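Local coordinates for 2-aminomuconic 6-semialdehyde dehydrogenase (Pseudomonas sp., PDB 7BZV), which probably oxidises 2-aminomuconic 6-semialdehyde with NAD+ in the meta-cleavage pathway that degrades 2-aminophenol, working as a tetramer, at residues 36-47 against 213-224; 57-65 against 167-175. All blocks are in the same frame, centred on the assembly; numbering follows the deposited sequence.

Contact 1: 36-47 against 213-224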
loop_
_atom_site.group_PDB
_atom_site.type_symbol
_atom_site.label_atom_id
_atom_site.label_comp_id
_atom_site.label_asym_id
_atom_site.label_seq_id
_atom_site.Cartn_x
_atom_site.Cartn_y
_atom_site.Cartn_z
ATOM N N GLU B 36 -4.655 -43.673 13.509
ATOM C CA GLU B 36 -5.582 -43.079 12.562
ATOM C C GLU B 36 -6.802 -42.522 13.280
ATOM O O GLU B 36 -7.304 -43.116 14.232
ATOM C CB GLU B 36 -6.005 -44.109 11.515
ATOM C CG GLU B 36 -6.878 -43.527 10.401
ATOM C CD GLU B 36 -7.145 -44.499 9.262
ATOM O OE1 GLU B 36 -6.624 -45.626 9.310
ATOM O OE2 GLU B 36 -7.878 -44.120 8.314
ATOM N N ALA B 37 -7.282 -41.379 12.801
ATOM C CA ALA B 37 -8.414 -40.679 13.389
ATOM C C ALA B 37 -9.679 -41.004 12.612
ATOM O O ALA B 37 -9.686 -40.935 11.375
ATOM C CB ALA B 37 -8.173 -39.169 13.378
ATOM N N ASP B 38 -10.752 -41.339 13.335
ATOM C CA ASP B 38 -12.032 -41.641 12.707
ATOM C C ASP B 38 -12.831 -40.359 12.490
ATOM O O ASP B 38 -12.427 -39.267 12.898
ATOM C CB ASP B 38 -12.845 -42.628 13.554
ATOM C CG ASP B 38 -12.892 -42.239 15.013
ATOM O OD1 ASP B 38 -13.177 -41.056 15.305
ATOM O OD2 ASP B 38 -12.653 -43.121 15.873
ATOM N N ARG B 39 -13.983 -40.496 11.829
ATOM C CA ARG B 39 -14.848 -39.340 11.616
ATOM C C ARG B 39 -15.157 -38.632 12.926
ATOM O O ARG B 39 -15.258 -37.396 12.960
ATOM C CB ARG B 39 -16.149 -39.775 10.932
ATOM C CG ARG B 39 -16.938 -38.634 10.310
ATOM C CD ARG B 39 -18.038 -39.135 9.386
ATOM N NE ARG B 39 -17.816 -38.702 8.014
ATOM C CZ ARG B 39 -17.609 -39.528 6.997
ATOM N NH1 ARG B 39 -17.618 -40.845 7.201
ATOM N NH2 ARG B 39 -17.398 -39.041 5.773
ATOM N N ASP B 40 -15.290 -39.398 14.012
ATOM C CA ASP B 40 -15.689 -38.840 15.301
ATOM C C ASP B 40 -14.628 -37.897 15.846
ATOM O O ASP B 40 -14.946 -36.825 16.377
ATOM C CB ASP B 40 -15.927 -39.962 16.319
ATOM C CG ASP B 40 -17.294 -40.584 16.205
ATOM O OD1 ASP B 40 -18.132 -40.063 15.442
ATOM O OD2 ASP B 40 -17.527 -41.603 16.893
ATOM N N LEU B 41 -13.364 -38.312 15.771
ATOM C CA LEU B 41 -12.294 -37.510 16.347
ATOM C C LEU B 41 -12.102 -36.226 15.552
ATOM O O LEU B 41 -11.863 -35.158 16.126
ATOM C CB LEU B 41 -11.005 -38.328 16.399
ATOM C CG LEU B 41 -9.905 -37.691 17.260
ATOM C CD1 LEU B 41 -10.398 -37.300 18.635
ATOM C CD2 LEU B 41 -8.689 -38.613 17.383
ATOM N N VAL B 42 -12.220 -36.309 14.229
ATOM C CA VAL B 42 -12.153 -35.105 13.411
ATOM C C VAL B 42 -13.268 -34.147 13.808
ATOM O O VAL B 42 -13.055 -32.939 13.962
ATOM C CB VAL B 42 -12.220 -35.465 11.919
ATOM C CG1 VAL B 42 -12.437 -34.204 11.085
ATOM C CG2 VAL B 42 -10.943 -36.190 11.504
ATOM N N ASP B 43 -14.482 -34.672 13.968
ATOM C CA ASP B 43 -15.560 -33.875 14.532
ATOM C C ASP B 43 -15.133 -33.269 15.862
ATOM O O ASP B 43 -15.361 -32.081 16.110
ATOM C CB ASP B 43 -16.806 -34.745 14.710
ATOM C CG ASP B 43 -18.082 -34.030 14.314
ATOM O OD1 ASP B 43 -18.398 -32.990 14.931
ATOM O OD2 ASP B 43 -18.773 -34.511 13.388
ATOM N N ALA B 44 -14.515 -34.076 16.737
ATOM C CA ALA B 44 -14.049 -33.551 18.022
ATOM C C ALA B 44 -13.039 -32.429 17.818
ATOM O O ALA B 44 -13.096 -31.393 18.497
ATOM C CB ALA B 44 -13.446 -34.677 18.861
ATOM N N ALA B 45 -12.137 -32.596 16.854
ATOM C CA ALA B 45 -11.150 -31.556 16.590
ATOM C C ALA B 45 -11.816 -30.267 16.127
ATOM O O ALA B 45 -11.456 -29.174 16.579
ATOM C CB ALA B 45 -10.145 -32.063 15.558
ATOM N N VAL B 46 -12.781 -30.365 15.206
ATOM C CA VAL B 46 -13.396 -29.141 14.697
ATOM C C VAL B 46 -14.126 -28.419 15.821
ATOM O O VAL B 46 -14.110 -27.178 15.919
ATOM C CB VAL B 46 -14.328 -29.460 13.510
ATOM C CG1 VAL B 46 -15.151 -28.221 13.153
ATOM C CG2 VAL B 46 -13.523 -29.943 12.255
ATOM N N LYS B 47 -14.795 -29.185 16.680
ATOM C CA LYS B 47 -15.558 -28.578 17.756
ATOM C C LYS B 47 -14.634 -27.990 18.806
ATOM O O LYS B 47 -14.893 -26.896 19.315
ATOM C CB LYS B 47 -16.523 -29.622 18.337
ATOM C CG LYS B 47 -17.593 -30.066 17.309
ATOM C CD LYS B 47 -18.415 -28.868 16.723
ATOM C CE LYS B 47 -18.641 -27.722 17.749
ATOM N NZ LYS B 47 -19.019 -26.401 17.110
ATOM N N SER B 213 -11.104 -41.326 5.013
ATOM C CA SER B 213 -10.304 -41.100 6.217
ATOM C C SER B 213 -10.216 -39.600 6.524
ATOM O O SER B 213 -11.003 -38.785 6.022
ATOM C CB SER B 213 -8.900 -41.721 6.059
ATOM O OG SER B 213 -8.290 -41.976 7.318
ATOM N N ALA B 214 -9.226 -39.239 7.349
ATOM C CA ALA B 214 -9.237 -37.936 8.008
ATOM C C ALA B 214 -9.328 -36.806 7.003
ATOM O O ALA B 214 -10.061 -35.836 7.222
ATOM C CB ALA B 214 -7.995 -37.763 8.877
ATOM N N GLY B 215 -8.602 -36.911 5.888
ATOM C CA GLY B 215 -8.630 -35.834 4.907
ATOM C C GLY B 215 -10.021 -35.569 4.350
ATOM O O GLY B 215 -10.462 -34.416 4.254
ATOM N N GLU B 216 -10.709 -36.629 3.920
ATOM C CA GLU B 216 -12.082 -36.485 3.445
ATOM C C GLU B 216 -12.981 -35.943 4.547
ATOM O O GLU B 216 -13.841 -35.082 4.297
ATOM C CB GLU B 216 -12.588 -37.840 2.942
ATOM C CG GLU B 216 -14.052 -37.906 2.534
ATOM C CD GLU B 216 -14.503 -39.341 2.225
ATOM O OE1 GLU B 216 -13.988 -39.929 1.249
ATOM O OE2 GLU B 216 -15.358 -39.882 2.965
ATOM N N PHE B 217 -12.793 -36.431 5.780
ATOM C CA PHE B 217 -13.606 -35.955 6.896
ATOM C C PHE B 217 -13.457 -34.455 7.066
ATOM O O PHE B 217 -14.455 -33.733 7.184
ATOM C CB PHE B 217 -13.222 -36.658 8.193
ATOM C CG PHE B 217 -13.314 -38.141 8.121
ATOM C CD1 PHE B 217 -14.077 -38.755 7.140
ATOM C CD2 PHE B 217 -12.625 -38.931 9.021
ATOM C CE1 PHE B 217 -14.147 -40.138 7.050
ATOM C CE2 PHE B 217 -12.708 -40.318 8.947
ATOM C CZ PHE B 217 -13.461 -40.921 7.954
ATOM N N ILE B 218 -12.214 -33.961 7.068
ATOM C CA ILE B 218 -12.017 -32.530 7.243
ATOM C C ILE B 218 -12.719 -31.776 6.128
ATOM O O ILE B 218 -13.468 -30.827 6.376
ATOM C CB ILE B 218 -10.519 -32.182 7.287
ATOM C CG1 ILE B 218 -9.847 -32.697 8.556
ATOM C CG2 ILE B 218 -10.356 -30.688 7.176
ATOM C CD1 ILE B 218 -8.312 -32.592 8.487
ATOM N N SER B 219 -12.492 -32.201 4.876
ATOM C CA SER B 219 -12.996 -31.449 3.727
ATOM C C SER B 219 -14.522 -31.413 3.671
ATOM O O SER B 219 -15.086 -30.454 3.121
ATOM C CB SER B 219 -12.447 -32.038 2.418
ATOM O OG SER B 219 -12.943 -33.339 2.181
ATOM N N GLN B 220 -15.196 -32.419 4.234
ATOM C CA GLN B 220 -16.655 -32.533 4.210
ATOM C C GLN B 220 -17.347 -31.925 5.429
ATOM O O GLN B 220 -18.579 -31.786 5.430
ATOM C CB GLN B 220 -17.050 -34.013 4.121
ATOM C CG GLN B 220 -16.845 -34.645 2.750
ATOM C CD GLN B 220 -17.105 -36.148 2.753
ATOM O OE1 GLN B 220 -17.381 -36.741 3.800
ATOM N NE2 GLN B 220 -17.021 -36.769 1.574
ATOM N N HIS B 221 -16.609 -31.587 6.466
ATOM C CA HIS B 221 -17.235 -31.201 7.712
ATOM C C HIS B 221 -17.968 -29.876 7.544
ATOM O O HIS B 221 -17.375 -28.891 7.076
ATOM C CB HIS B 221 -16.193 -31.097 8.798
ATOM C CG HIS B 221 -16.773 -31.076 10.169
ATOM N ND1 HIS B 221 -17.562 -30.040 10.624
ATOM C CD2 HIS B 221 -16.693 -31.968 11.184
ATOM C CE1 HIS B 221 -17.926 -30.289 11.867
ATOM N NE2 HIS B 221 -17.414 -31.452 12.230
ATOM N N PRO B 222 -19.245 -29.797 7.912
ATOM C CA PRO B 222 -19.997 -28.563 7.622
ATOM C C PRO B 222 -19.517 -27.362 8.421
ATOM O O PRO B 222 -19.872 -26.227 8.065
ATOM C CB PRO B 222 -21.449 -28.936 7.964
ATOM C CG PRO B 222 -21.336 -30.064 8.975
ATOM C CD PRO B 222 -20.015 -30.782 8.700
ATOM N N ASP B 223 -18.753 -27.576 9.498
ATOM C CA ASP B 223 -18.293 -26.515 10.394
ATOM C C ASP B 223 -16.834 -26.129 10.167
ATOM O O ASP B 223 -16.297 -25.292 10.906
ATOM C CB ASP B 223 -18.481 -26.924 11.867
ATOM C CG ASP B 223 -19.938 -27.172 12.226
ATOM O OD1 ASP B 223 -20.812 -26.573 11.558
ATOM O OD2 ASP B 223 -20.199 -27.947 13.179
ATOM N N ILE B 224 -16.168 -26.735 9.193
ATOM C CA ILE B 224 -14.876 -26.222 8.766
ATOM C C ILE B 224 -15.073 -24.850 8.125
ATOM O O ILE B 224 -16.071 -24.594 7.441
ATOM C CB ILE B 224 -14.223 -27.221 7.802
ATOM C CG1 ILE B 224 -12.699 -27.258 8.002
ATOM C CG2 ILE B 224 -14.593 -26.870 6.386
ATOM C CD1 ILE B 224 -12.260 -27.838 9.336
#
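F217 reaches from helix 214-220 under the first turn of helix 39-47, and R39 folds over it. CB of R39 stands almost on the ring normal, 4.0 Å from the centroid of the F217 ring, a CH-pi contact, while the backbone carbonyl O of S213 lies over the opposite face. A bend at chi3 (-117°) swings the R39 guanidinium so that CE1 of F217 lies under its centre, the two planes 48° apart. From there NH2 of R39 makes a weak hydrogen bond of 3.0 Å to OE1 of Q220, whose amide is nearly coplanar with the guanidinium, and a salt bridge of 3.6 Å to OE2 of E216; the other carboxylate oxygen of E216 accepts from the backbone N of N212.

One turn on, V42 sets CG1 against CB of F217 and CG1 of I218, both at 3.9 Å. Beyond it V46 meets the type I turn H221 to I224 that follows helix 214-220: its CG1 lies over the face of the H221 imidazole, and its CG2 meets CD1 of I224 at 3.8 Å. The H221 ring is held at two edges, NE2 donating weakly to OD1 of D43 across 3.3 Å and ND1 accepting from the backbone N of D223 at 3.0 Å, which probably limits its rotation. D223 in turn forms a salt bridge with R414 of the second subunit. At the other end, OG of S213 and OE2 of E36 make a very short contact of doubtful geometry, while OE1 of E36 forms a salt bridge with K18.

D38 caps the first helix by accepting from L41 N. The two helices cross at -45° with axes 9.4 Å apart, an oblique helix pair packed on the same side of strand 173-177 in the aldehyde dehydrogenase fold.

Contact 2: 57-65 against 167-175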
loop_
_atom_site.group_PDB
_atom_site.type_symbol
_atom_site.label_atom_id
_atom_site.label_comp_id
_atom_site.label_asym_id
_atom_site.label_seq_id
_atom_site.Cartn_x
_atom_site.Cartn_y
_atom_site.Cartn_z
ATOM N N TRP B 57 -7.699 -17.934 23.056
ATOM C CA TRP B 57 -7.214 -17.666 21.698
ATOM C C TRP B 57 -8.083 -16.621 21.000
ATOM O O TRP B 57 -7.575 -15.753 20.278
ATOM C CB TRP B 57 -7.174 -18.964 20.888
ATOM C CG TRP B 57 -6.350 -18.849 19.596
ATOM C CD1 TRP B 57 -6.812 -18.944 18.321
ATOM C CD2 TRP B 57 -4.940 -18.620 19.490
ATOM N NE1 TRP B 57 -5.793 -18.764 17.430
ATOM C CE2 TRP B 57 -4.625 -18.594 18.122
ATOM C CE3 TRP B 57 -3.909 -18.462 20.423
ATOM C CZ2 TRP B 57 -3.323 -18.411 17.656
ATOM C CZ3 TRP B 57 -2.617 -18.284 19.962
ATOM C CH2 TRP B 57 -2.333 -18.259 18.594
ATOM N N GLY B 58 -9.399 -16.688 21.221
ATOM C CA GLY B 58 -10.328 -15.763 20.610
ATOM C C GLY B 58 -10.186 -14.364 21.128
ATOM O O GLY B 58 -10.674 -13.426 20.499
ATOM N N ARG B 59 -9.516 -14.199 22.256
ATOM C CA ARG B 59 -9.283 -12.886 22.814
ATOM C C ARG B 59 -7.864 -12.384 22.574
ATOM O O ARG B 59 -7.527 -11.318 23.079
ATOM C CB ARG B 59 -9.570 -12.892 24.326
ATOM C CG ARG B 59 -11.020 -13.190 24.690
ATOM C CD ARG B 59 -11.265 -13.153 26.195
ATOM N NE ARG B 59 -10.316 -13.950 26.982
ATOM C CZ ARG B 59 -10.556 -15.187 27.413
ATOM N NH1 ARG B 59 -11.714 -15.780 27.128
ATOM N NH2 ARG B 59 -9.644 -15.835 28.140
ATOM N N THR B 60 -7.013 -13.123 21.855
ATOM C CA THR B 60 -5.652 -12.638 21.622
ATOM C C THR B 60 -5.662 -11.390 20.753
ATOM O O THR B 60 -6.464 -11.258 19.828
ATOM C CB THR B 60 -4.779 -13.681 20.926
ATOM O OG1 THR B 60 -5.396 -14.062 19.693
ATOM C CG2 THR B 60 -4.570 -14.896 21.845
ATOM N N THR B 61 -4.772 -10.470 21.058
ATOM C CA THR B 61 -4.476 -9.407 20.110
ATOM C C THR B 61 -3.525 -9.890 19.002
ATOM O O THR B 61 -2.792 -10.870 19.164
ATOM C CB THR B 61 -3.816 -8.241 20.818
ATOM O OG1 THR B 61 -2.531 -8.652 21.271
ATOM C CG2 THR B 61 -4.673 -7.745 22.038
ATOM N N ALA B 62 -3.492 -9.135 17.895
ATOM C CA ALA B 62 -2.478 -9.371 16.865
ATOM C C ALA B 62 -1.087 -9.391 17.475
ATOM O O ALA B 62 -0.273 -10.278 17.188
ATOM C CB ALA B 62 -2.566 -8.296 15.777
ATOM N N ALA B 63 -0.802 -8.442 18.355
ATOM C CA ALA B 63 0.528 -8.402 18.941
ATOM C C ALA B 63 0.836 -9.668 19.731
ATOM O O ALA B 63 1.975 -10.156 19.729
ATOM C CB ALA B 63 0.674 -7.169 19.826
ATOM N N GLN B 64 -0.143 -10.183 20.481
ATOM C CA GLN B 64 0.098 -11.419 21.217
ATOM C C GLN B 64 0.360 -12.566 20.264
ATOM O O GLN B 64 1.169 -13.460 20.557
ATOM C CB GLN B 64 -1.098 -11.751 22.130
ATOM C CG GLN B 64 -1.223 -10.833 23.316
ATOM C CD GLN B 64 -2.555 -10.979 24.050
ATOM O OE1 GLN B 64 -3.617 -11.062 23.441
ATOM N NE2 GLN B 64 -2.483 -11.036 25.364
ATOM N N ARG B 65 -0.348 -12.598 19.129
ATOM C CA ARG B 65 -0.125 -13.696 18.195
ATOM C C ARG B 65 1.237 -13.567 17.514
ATOM O O ARG B 65 1.905 -14.571 17.271
ATOM C CB ARG B 65 -1.297 -13.754 17.220
ATOM C CG ARG B 65 -2.584 -14.184 17.980
ATOM C CD ARG B 65 -3.692 -14.658 17.086
ATOM N NE ARG B 65 -3.937 -13.729 16.002
ATOM C CZ ARG B 65 -4.743 -12.680 16.081
ATOM N NH1 ARG B 65 -5.401 -12.416 17.200
ATOM N NH2 ARG B 65 -4.900 -11.904 15.033
ATOM N N ALA B 167 -2.458 -19.088 9.184
ATOM C CA ALA B 167 -3.770 -19.406 9.760
ATOM C C ALA B 167 -3.828 -18.998 11.230
ATOM O O ALA B 167 -4.789 -18.350 11.672
ATOM C CB ALA B 167 -4.073 -20.892 9.592
ATOM N N LEU B 168 -2.770 -19.315 11.987
ATOM C CA LEU B 168 -2.698 -18.908 13.392
ATOM C C LEU B 168 -2.483 -17.400 13.521
ATOM O O LEU B 168 -2.982 -16.769 14.455
ATOM C CB LEU B 168 -1.565 -19.644 14.110
ATOM C CG LEU B 168 -1.643 -21.166 14.263
ATOM C CD1 LEU B 168 -0.508 -21.760 15.064
ATOM C CD2 LEU B 168 -2.990 -21.517 14.918
ATOM N N ALA B 169 -1.714 -16.799 12.609
ATOM C CA ALA B 169 -1.549 -15.341 12.641
ATOM C C ALA B 169 -2.894 -14.624 12.619
ATOM O O ALA B 169 -3.060 -13.569 13.250
ATOM C CB ALA B 169 -0.716 -14.895 11.434
ATOM N N CYS B 170 -3.825 -15.141 11.823
ATOM C CA CYS B 170 -5.162 -14.578 11.634
ATOM C C CYS B 170 -6.126 -14.991 12.742
ATOM O O CYS B 170 -7.307 -14.606 12.716
ATOM C CB CYS B 170 -5.688 -15.013 10.277
ATOM S SG CYS B 170 -4.853 -14.176 8.928
ATOM N N GLY B 171 -5.638 -15.734 13.726
ATOM C CA GLY B 171 -6.435 -16.068 14.906
ATOM C C GLY B 171 -7.320 -17.272 14.729
ATOM O O GLY B 171 -8.229 -17.487 15.549
ATOM N N ASN B 172 -7.119 -18.043 13.668
ATOM C CA ASN B 172 -7.875 -19.278 13.510
ATOM C C ASN B 172 -7.359 -20.356 14.460
ATOM O O ASN B 172 -6.234 -20.295 14.972
ATOM C CB ASN B 172 -7.763 -19.818 12.086
ATOM C CG ASN B 172 -8.249 -18.830 11.039
ATOM O OD1 ASN B 172 -9.461 -18.610 10.852
ATOM N ND2 ASN B 172 -7.309 -18.247 10.332
ATOM N N ALA B 173 -8.192 -21.371 14.677
ATOM C CA ALA B 173 -7.730 -22.682 15.114
ATOM C C ALA B 173 -7.498 -23.527 13.873
ATOM O O ALA B 173 -8.063 -23.245 12.815
ATOM C CB ALA B 173 -8.752 -23.383 16.015
ATOM N N VAL B 174 -6.680 -24.576 13.990
ATOM C CA VAL B 174 -6.430 -25.418 12.830
ATOM C C VAL B 174 -6.684 -26.882 13.159
ATOM O O VAL B 174 -6.529 -27.327 14.300
ATOM C CB VAL B 174 -4.997 -25.254 12.225
ATOM C CG1 VAL B 174 -4.801 -23.850 11.773
ATOM C CG2 VAL B 174 -3.914 -25.667 13.196
ATOM N N VAL B 175 -7.137 -27.611 12.143
ATOM C CA VAL B 175 -7.175 -29.073 12.144
ATOM C C VAL B 175 -6.319 -29.536 10.984
ATOM O O VAL B 175 -6.643 -29.259 9.822
ATOM C CB VAL B 175 -8.600 -29.626 12.023
ATOM C CG1 VAL B 175 -8.565 -31.138 12.042
ATOM C CG2 VAL B 175 -9.447 -29.120 13.173
HETATM O O HOH W 1 -8.556 -15.720 17.529
#
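The carbonyl oxygen of A169, near the C-terminal end of helix 156-169, is gripped side-on by R65. NE of R65 donates to it at 2.9 Å and NH2 at 3.1 Å, both from the same face of the carbonyl; A169 O lies in the guanidinium plane, whereas NE stands well above the plane of the carbonyl. The other terminal nitrogen, NH1, gives a nearly straight bond (169°) to OG1 of T60, whose hydroxyl donates a hydrogen bond to W57 O. Three nitrogens thus fix the position and rotation of the guanidinium, with CA of G171 over one face and CA of A62 over the other. A methionine in place of R65 would probably leave A169 O without these two donors and T60 OG1 without its donor from NH1, so that the bridge between T60 and A169 is lost.

W57 lies alongside. Its CG points away from the backbone N (chi1 -165°), carrying the indole to the loop after the helix, where NE1 donates to N172 O at 2.9 Å from above that carbonyl's plane. CD of R65 covers part of one indole face, and CZ2 of W57 rests 4.1 Å from CB of L168. A water donates to both W57 O and G171 O, bridging the backbones.

G171 closes the helix in a Schellman motif, its positive phi (85°) favouring glycine; a CB there would also press on the R65 guanidinium. N172 then turns the chain into strand 173-177, its ND2 bonded to A167 O and to Y475 O.

Helix 62-78 opens with a capping box between T61 and Q64. L117 of helix 95-119 packs on A62, R65 and A169, W68 meets the W57 ring, and strand 173-177 runs on beside strand 134-150.

Overall arrangement
Both contacts bear on strand 173-177, from different ends. Contact 2 lies where helix 156-169 turns into that strand, and contact 1 packs farther along it: I218 and A45 touch V175, and the two centres are about 21 Å apart. Helix 39-52 supplies one side of contact 1; the next helix, 62-78, with the turn leading into it, supplies one side of contact 2. Contact 1 is only partly buried: helix 39-52 packs on helix 214-220 and the turn after it, apolar in the middle, with R39 and K47 toward solvent. Contact 2 is buried and smaller, and relies on side-chain nitrogens meeting backbone carbonyls at a helix end. Each also reaches a different neighbour: contact 1 the second subunit, contact 2 the third.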